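PDB 5Y0E: TssK from Serratia sp. FS14, which is a baseplate component of the bacterial type VI secretion system and probably joins other parts of that assembly as a trimer. Local coordinates for residues Thr271-Ala274 / Ser275-Ala278. Numbering follows the deposited sequence.
Sequences TELA and SFSA
The ring of F276 lies with one edge against the carbonyl oxygen of L273. Its CB sits 3.4 Å from L273 O, and CG, held anti to its own carbonyl carbon (chi1 -58°), places CD1 beside the same oxygen. CD1 passes 3.4 Å from L273 O, which lies at the ring edge and in its plane, where the aryl C-H groups are slightly positive; a flat aromatic ring can offer such an edge. The same CD1 comes within 4.2 Å of L273 CD1, a loose apolar contact, while CE1 is 3.9 Å from E272 O. Apolar side chains suit this place because L273 packs on L237 and L240, and F276 on V233, of helix 229-253.

The chain leaves helix 259-273 here through successive i+3 to i backbone bonds of the 3-10 or turn kind: S275 N to E272 O, F276 N to L273 O (2.7 Å) and S277 N to A274 O. S277 reinforces the last one: its short hydroxyl, lodged between backbone N and carbonyl carbon (chi1 77°), lets OG donate to A274 O at 2.8 Å, in the carbonyl plane and on a lone pair, so that this oxygen is gripped by two donors of one residue. A274, with only a methyl, packs on P282. S275 is small and polar at the subunit interface: OG bonds weakly to E272 O and more firmly to N242 of the second subunit. E272, through OE2, makes a salt bridge with R243 of the second subunit.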
ATOM      1  N   THR A 271      10.267   4.452  -8.859  1.00 43.36           N
ATOM      2  CA  THR A 271      10.144   5.235 -10.072  1.00 29.55           C
ATOM      3  C   THR A 271       9.921   6.710  -9.787  1.00 32.03           C
ATOM      4  O   THR A 271      10.322   7.547 -10.589  1.00 34.27           O
ATOM      5  CB  THR A 271       9.045   4.680 -10.963  1.00 33.92           C
ATOM      6  OG1 THR A 271       7.767   4.876 -10.362  1.00 32.30           O
ATOM      7  CG2 THR A 271       9.296   3.226 -11.233  1.00 28.13           C
ATOM      8  N   GLU A 272       9.311   7.065  -8.660  1.00 32.41           N
ATOM      9  CA  GLU A 272       9.251   8.482  -8.322  1.00 34.61           C
ATOM     10  C   GLU A 272      10.605   8.991  -7.826  1.00 32.32           C
ATOM     11  O   GLU A 272      10.937  10.155  -8.013  1.00 31.99           O
ATOM     12  CB  GLU A 272       8.156   8.748  -7.284  1.00 37.03           C
ATOM     13  CG  GLU A 272       7.828  10.218  -7.057  1.00 35.69           C
ATOM     14  CD  GLU A 272       6.666  10.460  -6.079  1.00 42.63           C
ATOM     15  OE1 GLU A 272       6.644  11.521  -5.448  1.00 44.47           O
ATOM     16  OE2 GLU A 272       5.760   9.612  -5.946  1.00 41.72           O
ATOM     17  N   LEU A 273      11.391   8.132  -7.203  1.00 33.26           N
ATOM     18  CA  LEU A 273      12.707   8.533  -6.729  1.00 34.95           C
ATOM     19  C   LEU A 273      13.657   8.864  -7.887  1.00 30.52           C
ATOM     20  O   LEU A 273      14.475   9.771  -7.771  1.00 32.87           O
ATOM     21  CB  LEU A 273      13.246   7.421  -5.838  1.00 37.18           C
ATOM     22  CG  LEU A 273      14.391   7.644  -4.874  1.00 35.55           C
ATOM     23  CD1 LEU A 273      14.144   8.865  -4.110  1.00 28.08           C
ATOM     24  CD2 LEU A 273      14.509   6.452  -3.964  1.00 29.65           C
ATOM     25  N   ALA A 274      13.517   8.178  -9.016  1.00 32.70           N
ATOM     26  CA  ALA A 274      14.255   8.508 -10.226  1.00 30.86           C
ATOM     27  C   ALA A 274      14.142   9.973 -10.599  1.00 34.95           C
ATOM     28  O   ALA A 274      15.036  10.503 -11.245  1.00 36.77           O
ATOM     29  CB  ALA A 274      13.767   7.657 -11.392  1.00 28.15           C
ATOM     30  N   SER A 275      13.076  10.644 -10.187  1.00 34.52           N
ATOM     31  CA  SER A 275      12.981  12.074 -10.401  1.00 32.65           C
ATOM     32  C   SER A 275      14.194  12.799  -9.862  1.00 33.15           C
ATOM     33  O   SER A 275      14.639  13.793 -10.443  1.00 31.16           O
ATOM     34  CB  SER A 275      11.717  12.603  -9.751  1.00 33.58           C
ATOM     35  OG  SER A 275      10.574  12.038 -10.357  1.00 36.81           O
ATOM     36  N   PHE A 276      14.756  12.300  -8.779  1.00 33.26           N
ATOM     37  CA  PHE A 276      15.875  12.946  -8.128  1.00 32.00           C
ATOM     38  C   PHE A 276      17.226  12.459  -8.629  1.00 32.18           C
ATOM     39  O   PHE A 276      18.245  12.921  -8.149  1.00 31.41           O
ATOM     40  CB  PHE A 276      15.736  12.755  -6.623  1.00 29.80           C
ATOM     41  CG  PHE A 276      14.453  13.297  -6.099  1.00 35.60           C
ATOM     42  CD1 PHE A 276      13.312  12.504  -6.047  1.00 34.37           C
ATOM     43  CD2 PHE A 276      14.345  14.613  -5.720  1.00 36.11           C
ATOM     44  CE1 PHE A 276      12.137  13.015  -5.616  1.00 33.50           C
ATOM     45  CE2 PHE A 276      13.138  15.109  -5.271  1.00 36.59           C
ATOM     46  CZ  PHE A 276      12.053  14.315  -5.222  1.00 34.80           C
ATOM     47  N   SER A 277      17.254  11.569  -9.592  1.00 34.91           N
ATOM     48  CA  SER A 277      18.493  11.052 -10.121  1.00 34.77           C
ATOM     49  C   SER A 277      18.979  11.948 -11.246  1.00 37.39           C
ATOM     50  O   SER A 277      18.263  12.816 -11.732  1.00 37.44           O
ATOM     51  CB  SER A 277      18.307   9.626 -10.620  1.00 35.74           C
ATOM     52  OG  SER A 277      17.643   9.598 -11.863  1.00 37.84           O
ATOM     53  N   ALA A 278      20.221  11.718 -11.667  1.00 37.93           N
ATOM     54  CA  ALA A 278      20.753  12.462 -12.796  1.00 34.57           C
ATOM     55  C   ALA A 278      19.905  12.267 -14.038  1.00 35.68           C
ATOM     56  O   ALA A 278      19.705  13.205 -14.803  1.00 36.36           O
ATOM     57  CB  ALA A 278      22.191  12.053 -13.053  1.00 34.50           C
TER